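Local structure of sialidase B (Streptococcus pneumoniae serotype 4, 4XJW) at residues G566-I571 and V591-D596; Q585-L590 and I598-H603; V513-F518 and I525-S530; D544-T549 and L572-S577. The protein hydrolyses alpha-2,3-, alpha-2,6- and alpha-2,8-linked terminal sialic acids on oligosaccharides, glycoproteins and glycolipids, and belongs to the intramolecular trans-sialidases. The protein carries 1 engineered substitution. All coordinates share one frame; numbering follows the deposited sequence. Where two conformers were deposited one is given.

Contact 1: G566-I571 and V591-D596; sequences GKEAVI and VNKEDD
V591 N donates to E568 O at 2.8 Å, and its N-H...O angle of 165° makes this a nearly straight backbone bond. One step outward a water carries on the pairing, accepting from E568 N and donating to V591 O, with its oxygen 2.7 Å from V591 O. The side chains of E568 and K593 cross at about a right angle, and K593 NZ forms a salt bridge to E568 OE2 at 3.1 Å. The lysine is bent at both chi2 and chi3 (-63° and -69°), which lets NZ meet the oxygen from above the carboxylate plane. K567 reaches over the same backbone, placing its CE 3.3 Å from V591 O. V570 CG2 touches V591 CG2 more loosely, at 4.4 Å. In the second shell K559 forms a salt bridge with E568 OE1, so the carboxylate lies between two lysines that would probably keep it ionised. Beyond V591, N592 OD1 accepts from E594 N at 3.1 Å, an Asx turn that starts the bend toward strand 597-605. Strands 569-575 and 584-592 are the two inner members of a four-stranded antiparallel sheet in the propeller domain, and V570 and V591 both pack on L509 of strand 504-510 in the preceding sheet.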
loop_
_atom_site.group_PDB
_atom_site.type_symbol
_atom_site.label_atom_id
_atom_site.label_comp_id
_atom_site.label_asym_id
_atom_site.label_seq_id
_atom_site.Cartn_x
_atom_site.Cartn_y
_atom_site.Cartn_z
ATOM N N GLY A 566 31.898 -1.402 -13.741
ATOM C CA GLY A 566 32.880 -0.342 -13.619
ATOM C C GLY A 566 32.318 1.062 -13.704
ATOM O O GLY A 566 33.067 2.025 -13.877
ATOM N N LYS A 567 30.996 1.189 -13.587
ATOM C CA LYS A 567 30.345 2.492 -13.691
ATOM C C LYS A 567 29.435 2.761 -12.496
ATOM O O LYS A 567 29.010 1.833 -11.803
ATOM C CB LYS A 567 29.543 2.592 -14.996
ATOM C CG LYS A 567 30.355 2.241 -16.241
ATOM C CD LYS A 567 29.741 2.816 -17.508
ATOM C CE LYS A 567 30.099 4.282 -17.672
ATOM N NZ LYS A 567 29.446 4.879 -18.866
ATOM N N GLU A 568 29.160 4.032 -12.240
ATOM C CA GLU A 568 28.254 4.387 -11.157
ATOM C C GLU A 568 26.842 4.073 -11.614
ATOM O O GLU A 568 26.523 4.179 -12.805
ATOM C CB GLU A 568 28.401 5.851 -10.786
ATOM C CG GLU A 568 29.814 6.178 -10.312
ATOM C CD GLU A 568 30.009 7.641 -9.978
ATOM O OE1 GLU A 568 29.001 8.329 -9.713
ATOM O OE2 GLU A 568 31.173 8.099 -9.975
ATOM N N ALA A 569 25.993 3.693 -10.666
ATOM C CA ALA A 569 24.704 3.118 -11.029
ATOM C C ALA A 569 23.525 3.725 -10.277
ATOM O O ALA A 569 23.621 4.026 -9.082
ATOM C CB ALA A 569 24.741 1.618 -10.836
ATOM N N VAL A 570 22.416 3.876 -10.999
ATOM C CA VAL A 570 21.143 4.300 -10.439
ATOM C C VAL A 570 20.158 3.153 -10.630
ATOM O O VAL A 570 20.214 2.451 -11.642
ATOM C CB VAL A 570 20.653 5.566 -11.152
ATOM C CG1 VAL A 570 19.192 5.869 -10.850
ATOM C CG2 VAL A 570 21.536 6.730 -10.764
ATOM N N ILE A 571 19.285 2.924 -9.652
ATOM C CA ILE A 571 18.267 1.891 -9.798
ATOM C C ILE A 571 16.875 2.499 -9.638
ATOM O O ILE A 571 16.609 3.218 -8.671
ATOM C CB ILE A 571 18.468 0.726 -8.817
ATOM C CG1 ILE A 571 19.894 0.182 -8.950
ATOM C CG2 ILE A 571 17.440 -0.372 -9.076
ATOM C CD1 ILE A 571 20.265 -0.840 -7.894
ATOM N N VAL A 591 25.867 5.508 -15.206
ATOM C CA VAL A 591 26.100 6.920 -15.479
ATOM C C VAL A 591 27.305 7.131 -16.392
ATOM O O VAL A 591 28.388 6.593 -16.148
ATOM C CB VAL A 591 26.299 7.729 -14.173
ATOM C CG1 VAL A 591 26.549 9.195 -14.481
ATOM C CG2 VAL A 591 25.089 7.573 -13.261
ATOM N N ASN A 592 27.087 7.902 -17.450
ATOM C CA ASN A 592 28.154 8.372 -18.319
ATOM C C ASN A 592 28.755 9.625 -17.686
ATOM O O ASN A 592 28.108 10.673 -17.642
ATOM C CB ASN A 592 27.587 8.685 -19.706
ATOM C CG ASN A 592 28.665 9.006 -20.728
ATOM O OD1 ASN A 592 29.805 9.301 -20.376
ATOM N ND2 ASN A 592 28.302 8.953 -22.006
ATOM N N LYS A 593 29.987 9.516 -17.193
ATOM C CA LYS A 593 30.630 10.618 -16.475
ATOM C C LYS A 593 30.876 11.850 -17.351
ATOM O O LYS A 593 31.145 12.937 -16.846
ATOM C CB LYS A 593 31.940 10.154 -15.838
ATOM C CG LYS A 593 31.778 9.011 -14.851
ATOM C CD LYS A 593 30.919 9.411 -13.652
ATOM C CE LYS A 593 31.631 10.417 -12.760
ATOM N NZ LYS A 593 30.850 10.727 -11.521
ATOM N N GLU A 594 30.768 11.667 -18.662
ATOM C CA GLU A 594 30.933 12.745 -19.631
ATOM C C GLU A 594 29.929 13.866 -19.384
ATOM O O GLU A 594 30.292 15.044 -19.305
ATOM C CB GLU A 594 30.701 12.182 -21.032
ATOM C CG GLU A 594 31.411 12.881 -22.176
ATOM C CD GLU A 594 30.964 12.337 -23.528
ATOM O OE1 GLU A 594 29.819 11.843 -23.617
ATOM O OE2 GLU A 594 31.756 12.398 -24.491
ATOM N N ASP A 595 28.660 13.487 -19.262
ATOM C CA ASP A 595 27.562 14.442 -19.305
ATOM C C ASP A 595 26.452 14.096 -18.317
ATOM O O ASP A 595 25.340 14.623 -18.416
ATOM C CB ASP A 595 26.974 14.466 -20.713
ATOM C CG ASP A 595 26.640 13.075 -21.225
ATOM O OD1 ASP A 595 26.761 12.101 -20.445
ATOM O OD2 ASP A 595 26.250 12.952 -22.406
ATOM N N ASP A 596 26.756 13.195 -17.387
ATOM C CA ASP A 596 25.791 12.744 -16.387
ATOM C C ASP A 596 24.567 12.063 -16.999
ATOM O O ASP A 596 23.538 11.922 -16.339
ATOM C CB ASP A 596 25.357 13.902 -15.477
ATOM C CG ASP A 596 26.487 14.425 -14.615
ATOM O OD1 ASP A 596 27.217 13.603 -14.031
ATOM O OD2 ASP A 596 26.635 15.661 -14.523
HETATM O O HOH W 1 30.019 6.123 -14.068
#

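Contact 2: Q585-L590 and I598-H603; sequences QLVVGL and IDWKYH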
loop_
_atom_site.group_PDB
_atom_site.type_symbol
_atom_site.label_atom_id
_atom_site.label_comp_id
_atom_site.label_asym_id
_atom_site.label_seq_id
_atom_site.Cartn_x
_atom_site.Cartn_y
_atom_site.Cartn_z
ATOM N N GLN A 585 9.284 -3.690 -12.418
ATOM C CA GLN A 585 10.694 -3.885 -12.753
ATOM C C GLN A 585 11.612 -3.074 -11.862
ATOM O O GLN A 585 11.240 -2.016 -11.364
ATOM C CB GLN A 585 10.970 -3.485 -14.206
ATOM C CG GLN A 585 10.289 -4.362 -15.238
ATOM C CD GLN A 585 10.727 -4.043 -16.657
ATOM O OE1 GLN A 585 11.415 -3.048 -16.905
ATOM N NE2 GLN A 585 10.309 -4.881 -17.604
ATOM N N LEU A 586 12.823 -3.582 -11.682
ATOM C CA LEU A 586 13.928 -2.734 -11.279
ATOM C C LEU A 586 14.726 -2.476 -12.541
ATOM O O LEU A 586 15.022 -3.411 -13.294
ATOM C CB LEU A 586 14.826 -3.410 -10.256
ATOM C CG LEU A 586 14.203 -3.831 -8.940
ATOM C CD1 LEU A 586 15.319 -4.226 -7.991
ATOM C CD2 LEU A 586 13.373 -2.720 -8.335
ATOM N N VAL A 587 15.072 -1.219 -12.777
ATOM C CA VAL A 587 15.836 -0.869 -13.971
ATOM C C VAL A 587 17.166 -0.282 -13.518
ATOM O O VAL A 587 17.192 0.710 -12.791
ATOM C CB VAL A 587 15.064 0.116 -14.870
ATOM C CG1 VAL A 587 15.818 0.345 -16.171
ATOM C CG2 VAL A 587 13.641 -0.412 -15.169
ATOM N N VAL A 588 18.270 -0.911 -13.929
ATOM C CA VAL A 588 19.599 -0.451 -13.542
ATOM C C VAL A 588 20.201 0.420 -14.641
ATOM O O VAL A 588 20.312 -0.018 -15.787
ATOM C CB VAL A 588 20.542 -1.635 -13.269
ATOM C CG1 VAL A 588 21.917 -1.134 -12.852
ATOM C CG2 VAL A 588 19.968 -2.565 -12.199
ATOM N N GLY A 589 20.564 1.652 -14.294
ATOM C CA GLY A 589 21.189 2.558 -15.246
ATOM C C GLY A 589 22.612 2.902 -14.848
ATOM O O GLY A 589 22.897 3.122 -13.667
ATOM N N LEU A 590 23.508 2.951 -15.831
ATOM C CA LEU A 590 24.903 3.309 -15.575
ATOM C C LEU A 590 25.163 4.740 -16.033
ATOM O O LEU A 590 24.720 5.142 -17.119
ATOM C CB LEU A 590 25.842 2.354 -16.306
ATOM C CG LEU A 590 25.581 0.865 -16.098
ATOM C CD1 LEU A 590 26.655 0.024 -16.760
ATOM C CD2 LEU A 590 25.478 0.537 -14.618
ATOM N N ILE A 598 22.482 8.755 -18.454
ATOM C CA ILE A 598 22.332 7.410 -17.909
ATOM C C ILE A 598 21.903 6.412 -18.977
ATOM O O ILE A 598 20.905 6.631 -19.681
ATOM C CB ILE A 598 21.280 7.388 -16.773
ATOM C CG1 ILE A 598 21.673 8.347 -15.647
ATOM C CG2 ILE A 598 21.090 5.972 -16.243
ATOM C CD1 ILE A 598 20.670 8.399 -14.499
ATOM N N ASP A 599 22.665 5.328 -19.105
ATOM C CA ASP A 599 22.307 4.228 -19.996
ATOM C C ASP A 599 21.558 3.156 -19.219
ATOM O O ASP A 599 22.149 2.445 -18.402
ATOM C CB ASP A 599 23.559 3.626 -20.645
ATOM C CG ASP A 599 23.285 2.294 -21.321
ATOM O OD1 ASP A 599 22.197 2.128 -21.922
ATOM O OD2 ASP A 599 24.162 1.407 -21.250
ATOM N N TRP A 600 20.256 3.037 -19.474
ATOM C CA TRP A 600 19.437 2.025 -18.802
ATOM C C TRP A 600 19.703 0.642 -19.388
ATOM O O TRP A 600 19.124 0.242 -20.400
ATOM C CB TRP A 600 17.959 2.411 -18.851
ATOM C CG TRP A 600 17.753 3.789 -18.309
ATOM C CD1 TRP A 600 17.565 4.935 -19.026
ATOM C CD2 TRP A 600 17.768 4.179 -16.926
ATOM N NE1 TRP A 600 17.443 6.010 -18.178
ATOM C CE2 TRP A 600 17.560 5.572 -16.885
ATOM C CE3 TRP A 600 17.927 3.481 -15.723
ATOM C CZ2 TRP A 600 17.506 6.280 -15.685
ATOM C CZ3 TRP A 600 17.880 4.187 -14.539
ATOM C CH2 TRP A 600 17.676 5.569 -14.523
ATOM N N LYS A 601 20.603 -0.078 -18.731
ATOM C CA LYS A 601 21.226 -1.266 -19.303
ATOM C C LYS A 601 20.557 -2.593 -18.922
ATOM O O LYS A 601 20.507 -3.526 -19.730
ATOM C CB LYS A 601 22.696 -1.283 -18.896
ATOM C CG LYS A 601 23.521 -2.404 -19.492
ATOM C CD LYS A 601 24.993 -2.202 -19.111
ATOM C CE LYS A 601 25.910 -3.236 -19.735
ATOM N NZ LYS A 601 27.338 -2.925 -19.413
ATOM N N TYR A 602 20.055 -2.684 -17.695
ATOM C CA TYR A 602 19.460 -3.925 -17.202
ATOM C C TYR A 602 18.014 -3.710 -16.745
ATOM O O TYR A 602 17.712 -2.708 -16.098
ATOM C CB TYR A 602 20.282 -4.480 -16.033
ATOM C CG TYR A 602 21.736 -4.756 -16.353
ATOM C CD1 TYR A 602 22.105 -5.895 -17.055
ATOM C CD2 TYR A 602 22.739 -3.893 -15.925
ATOM C CE1 TYR A 602 23.427 -6.162 -17.336
ATOM C CE2 TYR A 602 24.064 -4.148 -16.197
ATOM C CZ TYR A 602 24.400 -5.287 -16.909
ATOM O OH TYR A 602 25.714 -5.555 -17.195
ATOM N N HIS A 603 17.128 -4.643 -17.096
ATOM C CA HIS A 603 15.739 -4.637 -16.621
ATOM C C HIS A 603 15.469 -5.958 -15.905
ATOM O O HIS A 603 15.611 -7.023 -16.506
ATOM C CB HIS A 603 14.768 -4.522 -17.800
ATOM C CG HIS A 603 14.791 -3.191 -18.481
ATOM N ND1 HIS A 603 13.721 -2.319 -18.448
ATOM C CD2 HIS A 603 15.746 -2.584 -19.227
ATOM C CE1 HIS A 603 14.022 -1.231 -19.135
ATOM N NE2 HIS A 603 15.243 -1.368 -19.621
#
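H603 and Q585 join side chains at one end of an antiparallel beta hairpin that contains a classic bulge: K601 and Y602 both face V588, shifting the register by one residue. The backbone N-H groups of both bulge residues converge on V588 O, with K601 N at 3.0 Å and Y602 N at 3.3 Å. From the bulge the histidine can be traced outward. Its CB and CG pass Q585 OE1 without bonding to it. ND1 then donates to Q585 OE1 at 2.9 Å, with an N-H...O angle of 169° and the oxygen only 2° out of the ring plane. The amide and ring planes are 79° apart, and the donor is tilted from the carbonyl plane. Q585 OE1 also accepts from N576 ND2, which probably helps fix the amide's rotation. V587 CG1 lies over one face of the imidazole, offset toward CE1 and NE2, in a CH-pi contact 3.9 Å from the H603 ring centroid. The same methyl reaches W600 CE3 at 3.8 Å. Farther along, G589 lets the indole come close to the backbone: I598 CG2 sits 3.5 Å above the W600 ring plane, over its centre, while W600 CE3 lies 3.4 Å from G589 CA.

Contact 3: V513-F518 and I525-S530; sequences VIRTFF and IAYMTS
F518 lays its ring over A526 in an antiparallel beta hairpin whose second strand leads into the fourth BNR (Asp-box) repeat. The evidence for the hairpin is five consecutive antiparallel pairs, with segment axes that approach to 4.7 Å, their N-to-C directions 161° apart. The phenyl group stands between its own backbone N and carbonyl carbon (chi1 64°), the crowded position, and this swings it across the partner strand. A526 CB, small enough to fit under the ring, makes a CH-pi contact 3.7 Å from the ring centroid. On the same face of the sheet, but from the other side of the F518 ring plane, M528 CE approaches F518 CE1 obliquely, and M528 CG lies beside T516 CB at 4.1 Å. The opposite face of the sheet is shaped by R515, Y527 and F517. R515 and Y527 lie side by side, pointing the same way, with guanidinium and phenol planes 33° apart. Y527 CE1 is 3.9 Å above the guanidinium plane, offset toward its rim, while Y527 CB packs on F517 CD1. R515 CG in turn sits over the F517 ring and CD touches the Y527 ring, so successive arginine carbons meet two aromatic side chains. At its tip R515 NH1 donates to D596 O. The side-on grip on T529 uses two other nitrogens, both bonded to the one hydroxyl oxygen: NE lies 2.9 Å and NH2 3.1 Å from T529 OG1.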
loop_
_atom_site.group_PDB
_atom_site.type_symbol
_atom_site.label_atom_id
_atom_site.label_comp_id
_atom_site.label_asym_id
_atom_site.label_seq_id
_atom_site.Cartn_x
_atom_site.Cartn_y
_atom_site.Cartn_z
ATOM N N VAL A 513 25.062 17.349 -7.258
ATOM C CA VAL A 513 24.273 17.087 -8.461
ATOM C C VAL A 513 23.146 16.121 -8.129
ATOM O O VAL A 513 23.396 14.964 -7.795
ATOM C CB VAL A 513 25.139 16.483 -9.565
ATOM C CG1 VAL A 513 24.329 16.258 -10.836
ATOM C CG2 VAL A 513 26.335 17.399 -9.848
ATOM N N ILE A 514 21.910 16.600 -8.244
ATOM C CA ILE A 514 20.734 15.807 -7.924
ATOM C C ILE A 514 19.927 15.547 -9.185
ATOM O O ILE A 514 19.603 16.481 -9.930
ATOM C CB ILE A 514 19.828 16.548 -6.936
ATOM C CG1 ILE A 514 20.588 16.942 -5.671
ATOM C CG2 ILE A 514 18.613 15.697 -6.566
ATOM C CD1 ILE A 514 19.830 17.940 -4.806
ATOM N N ARG A 515 19.599 14.286 -9.446
ATOM C CA ARG A 515 18.622 14.016 -10.492
ATOM C C ARG A 515 17.314 13.556 -9.873
ATOM O O ARG A 515 17.295 12.676 -9.018
ATOM C CB ARG A 515 19.107 13.004 -11.515
ATOM C CG ARG A 515 18.057 12.777 -12.617
ATOM C CD ARG A 515 18.682 12.406 -13.925
ATOM N NE ARG A 515 19.624 13.428 -14.348
ATOM C CZ ARG A 515 20.621 13.202 -15.190
ATOM N NH1 ARG A 515 20.788 11.994 -15.702
ATOM N NH2 ARG A 515 21.459 14.180 -15.505
ATOM N N THR A 516 16.225 14.192 -10.306
ATOM C CA THR A 516 14.882 13.871 -9.831
ATOM C C THR A 516 14.128 13.137 -10.923
ATOM O O THR A 516 14.051 13.632 -12.040
ATOM C CB THR A 516 14.132 15.146 -9.474
ATOM O OG1 THR A 516 14.860 15.866 -8.467
ATOM C CG2 THR A 516 12.742 14.825 -8.954
ATOM N N PHE A 517 13.591 11.959 -10.604
ATOM C CA PHE A 517 12.746 11.198 -11.524
ATOM C C PHE A 517 11.305 11.360 -11.086
ATOM O O PHE A 517 10.998 11.257 -9.896
ATOM C CB PHE A 517 13.136 9.716 -11.520
ATOM C CG PHE A 517 14.571 9.475 -11.900
ATOM C CD1 PHE A 517 14.952 9.401 -13.235
ATOM C CD2 PHE A 517 15.539 9.347 -10.925
ATOM C CE1 PHE A 517 16.264 9.181 -13.588
ATOM C CE2 PHE A 517 16.868 9.134 -11.270
ATOM C CZ PHE A 517 17.232 9.055 -12.600
ATOM N N PHE A 518 10.405 11.632 -12.027
ATOM C CA PHE A 518 9.018 11.846 -11.631
ATOM C C PHE A 518 7.955 11.359 -12.599
ATOM O O PHE A 518 8.178 11.238 -13.800
ATOM C CB PHE A 518 8.755 13.301 -11.204
ATOM C CG PHE A 518 8.929 14.325 -12.308
ATOM C CD1 PHE A 518 10.195 14.716 -12.715
ATOM C CD2 PHE A 518 7.819 14.907 -12.904
ATOM C CE1 PHE A 518 10.356 15.673 -13.715
ATOM C CE2 PHE A 518 7.967 15.864 -13.889
ATOM C CZ PHE A 518 9.241 16.246 -14.297
ATOM N N ILE A 525 8.362 8.343 -17.758
ATOM C CA ILE A 525 8.949 8.922 -16.561
ATOM C C ILE A 525 9.816 10.100 -16.980
ATOM O O ILE A 525 10.547 10.012 -17.966
ATOM C CB ILE A 525 9.779 7.863 -15.832
ATOM C CG1 ILE A 525 8.852 6.732 -15.363
ATOM C CG2 ILE A 525 10.581 8.472 -14.663
ATOM C CD1 ILE A 525 9.589 5.508 -14.828
ATOM N N ALA A 526 9.709 11.210 -16.258
ATOM C CA ALA A 526 10.465 12.411 -16.595
ATOM C C ALA A 526 11.603 12.592 -15.615
ATOM O O ALA A 526 11.653 11.925 -14.579
ATOM C CB ALA A 526 9.567 13.640 -16.580
ATOM N N TYR A 527 12.515 13.498 -15.939
ATOM C CA TYR A 527 13.563 13.863 -14.998
ATOM C C TYR A 527 14.063 15.276 -15.204
ATOM O O TYR A 527 13.891 15.857 -16.280
ATOM C CB TYR A 527 14.717 12.848 -15.013
ATOM C CG TYR A 527 15.505 12.778 -16.302
ATOM C CD1 TYR A 527 16.609 13.591 -16.502
ATOM C CD2 TYR A 527 15.149 11.884 -17.306
ATOM C CE1 TYR A 527 17.336 13.526 -17.666
ATOM C CE2 TYR A 527 15.869 11.803 -18.476
ATOM C CZ TYR A 527 16.969 12.636 -18.647
ATOM O OH TYR A 527 17.699 12.572 -19.810
ATOM N N MET A 528 14.632 15.835 -14.146
ATOM C CA MET A 528 15.311 17.117 -14.189
ATOM C C MET A 528 16.533 17.004 -13.297
ATOM O O MET A 528 16.627 16.087 -12.476
ATOM C CB MET A 528 14.408 18.255 -13.706
ATOM C CG MET A 528 13.815 18.069 -12.314
ATOM S SD MET A 528 12.968 19.532 -11.661
ATOM C CE MET A 528 11.555 19.625 -12.757
ATOM N N THR A 529 17.459 17.945 -13.439
ATOM C CA THR A 529 18.728 17.895 -12.716
ATOM C C THR A 529 19.048 19.230 -12.069
ATOM O O THR A 529 18.825 20.295 -12.672
ATOM C CB THR A 529 19.878 17.529 -13.664
ATOM O OG1 THR A 529 19.571 16.313 -14.356
ATOM C CG2 THR A 529 21.211 17.374 -12.910
ATOM N N SER A 530 19.575 19.170 -10.847
ATOM C CA SER A 530 20.144 20.341 -10.188
ATOM C C SER A 530 21.645 20.117 -10.038
ATOM O O SER A 530 22.080 19.001 -9.768
ATOM C CB SER A 530 19.514 20.554 -8.812
ATOM O OG SER A 530 20.160 21.606 -8.108
#

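Contact 4: D544-T549 and L572-S577; sequences DGIQQT and LSTPNS
I546, S577 and N576 lose the most surface where the loop 544-549 lies against the end of strand 569-575. I546 supplies the apolar part: its CD1 touches L572 CD1 at 3.9 Å, and its CG2 meets T574 CG2 at 4.0 Å. N576 supplies the polar part. Its chi1 of -169° turns CG away from the residue's own N, and the amide reaches back to the loop, where Q547 N donates to N576 OD1 at 2.9 Å. That donor comes from above the carbonyl plane, 47° out of it. At the other end of the amide, N576 ND2 donates to a water, 3.0 Å away, which itself donates to G545 O. S577 is buried mainly through its backbone: S577 N donates to Q547 O at 2.9 Å, with a bent N-H...O angle of 138°. Q547 thus gives and receives one bond each, as in a strand pairing, but with a side chain replacing one of the peptide partners. Q548 adds a bond from NE2 to T574 OG1 at 2.9 Å, and T574 OG1 in turn donates a hydrogen bond to P575 O. Apart from its apolar patch, the contact is held by directed bonds between uncharged groups, close to the side chains of R519 and R581, which bind substrate by similarity.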
loop_
_atom_site.group_PDB
_atom_site.type_symbol
_atom_site.label_atom_id
_atom_site.label_comp_id
_atom_site.label_asym_id
_atom_site.label_seq_id
_atom_site.Cartn_x
_atom_site.Cartn_y
_atom_site.Cartn_z
ATOM N N ASP A 544 13.163 7.402 -22.499
ATOM C CA ASP A 544 12.635 6.474 -23.479
ATOM C C ASP A 544 13.091 5.104 -22.995
ATOM O O ASP A 544 14.228 4.949 -22.537
ATOM C CB ASP A 544 13.195 6.759 -24.882
ATOM C CG ASP A 544 12.951 8.186 -25.347
ATOM O OD1 ASP A 544 11.887 8.757 -25.026
ATOM O OD2 ASP A 544 13.833 8.741 -26.039
ATOM N N GLY A 545 12.205 4.119 -23.058
ATOM C CA GLY A 545 12.581 2.767 -22.703
ATOM C C GLY A 545 11.826 2.176 -21.528
ATOM O O GLY A 545 11.923 0.975 -21.266
ATOM N N ILE A 546 11.108 3.024 -20.797
ATOM C CA ILE A 546 10.225 2.561 -19.733
ATOM C C ILE A 546 8.834 3.068 -20.061
ATOM O O ILE A 546 8.682 4.240 -20.386
ATOM C CB ILE A 546 10.644 3.097 -18.353
ATOM C CG1 ILE A 546 12.058 2.632 -18.006
ATOM C CG2 ILE A 546 9.667 2.623 -17.267
ATOM C CD1 ILE A 546 12.557 3.165 -16.693
ATOM N N GLN A 547 7.834 2.191 -20.000
ATOM C CA GLN A 547 6.447 2.609 -20.237
ATOM C C GLN A 547 5.658 2.747 -18.942
ATOM O O GLN A 547 5.765 1.900 -18.051
ATOM C CB GLN A 547 5.696 1.603 -21.116
ATOM C CG GLN A 547 6.462 1.045 -22.306
ATOM C CD GLN A 547 7.146 2.122 -23.113
ATOM O OE1 GLN A 547 6.580 3.193 -23.352
ATOM N NE2 GLN A 547 8.385 1.854 -23.525
ATOM N N GLN A 548 4.852 3.803 -18.854
ATOM C CA GLN A 548 3.810 3.898 -17.838
ATOM C C GLN A 548 2.478 4.132 -18.522
ATOM O O GLN A 548 2.429 4.352 -19.731
ATOM C CB GLN A 548 4.102 5.017 -16.836
ATOM C CG GLN A 548 5.187 4.645 -15.820
ATOM C CD GLN A 548 5.122 5.464 -14.554
ATOM O OE1 GLN A 548 4.439 6.485 -14.473
ATOM N NE2 GLN A 548 5.870 5.022 -13.547
ATOM N N THR A 549 1.401 4.076 -17.746
ATOM C CA THR A 549 0.080 4.401 -18.244
ATOM C C THR A 549 -0.068 5.903 -18.382
ATOM O O THR A 549 0.758 6.678 -17.902
ATOM C CB THR A 549 -0.987 3.959 -17.258
ATOM O OG1 THR A 549 -0.723 4.594 -15.999
ATOM C CG2 THR A 549 -0.995 2.434 -17.089
ATOM N N LEU A 572 16.008 2.241 -10.616
ATOM C CA LEU A 572 14.629 2.700 -10.580
ATOM C C LEU A 572 13.691 1.517 -10.325
ATOM O O LEU A 572 13.940 0.409 -10.796
ATOM C CB LEU A 572 14.260 3.341 -11.920
ATOM C CG LEU A 572 15.013 4.554 -12.447
ATOM C CD1 LEU A 572 14.321 5.048 -13.725
ATOM C CD2 LEU A 572 15.080 5.679 -11.427
ATOM N N SER A 573 12.605 1.764 -9.598
ATOM C CA SER A 573 11.544 0.771 -9.399
ATOM C C SER A 573 10.221 1.364 -9.877
ATOM O O SER A 573 9.856 2.464 -9.464
ATOM C CB SER A 573 11.444 0.411 -7.918
ATOM O OG SER A 573 10.229 -0.234 -7.619
ATOM N N THR A 574 9.504 0.624 -10.724
ATOM C CA THR A 574 8.283 1.126 -11.352
ATOM C C THR A 574 7.596 -0.014 -12.066
ATOM O O THR A 574 8.258 -0.958 -12.493
ATOM C CB THR A 574 8.626 2.231 -12.394
ATOM O OG1 THR A 574 7.441 2.626 -13.106
ATOM C CG2 THR A 574 9.664 1.737 -13.385
ATOM N N PRO A 575 6.262 0.071 -12.225
ATOM C CA PRO A 575 5.634 -0.774 -13.242
ATOM C C PRO A 575 6.196 -0.395 -14.616
ATOM O O PRO A 575 6.511 0.775 -14.870
ATOM C CB PRO A 575 4.158 -0.377 -13.153
ATOM C CG PRO A 575 4.177 1.029 -12.597
ATOM C CD PRO A 575 5.293 0.965 -11.575
ATOM N N ASN A 576 6.327 -1.374 -15.495
ATOM C CA ASN A 576 6.699 -1.074 -16.879
ATOM C C ASN A 576 5.598 -1.602 -17.765
ATOM O O ASN A 576 5.641 -2.753 -18.215
ATOM C CB ASN A 576 8.037 -1.728 -17.233
ATOM C CG ASN A 576 8.602 -1.232 -18.554
ATOM O OD1 ASN A 576 7.902 -0.609 -19.353
ATOM N ND2 ASN A 576 9.877 -1.512 -18.792
ATOM N N SER A 577 4.590 -0.762 -17.976
ATOM C CA SER A 577 3.375 -1.165 -18.690
ATOM C C SER A 577 2.643 0.072 -19.166
ATOM O O SER A 577 2.547 1.052 -18.432
ATOM C CB SER A 577 2.450 -1.974 -17.765
ATOM O OG SER A 577 1.187 -2.206 -18.387
HETATM O O HOH W 2 11.037 -1.320 -21.574
#

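In the fold
From the N terminus, contact 3 comes first and closes a short hairpin turn between residues 518 and 525; it is in series with the other three. Contact 4 then closes the long connection from the loop after strand 541-542 to strand 569-575. Contact 1 starts before that closure and ends after it, so contacts 4 and 1 cross. Contact 2 likewise crosses contact 1, both using strand 584-592, but follows contact 4 in series. Contacts 1 and 2 lie within the sheet 556-605, and contact 4 fastens a loop to it. Contact 3 belongs to the preceding sheet, 504-542. F517 against L572 and W600 joins the two sheets directly, while I525 packs on I546 of the loop that contact 4 fastens.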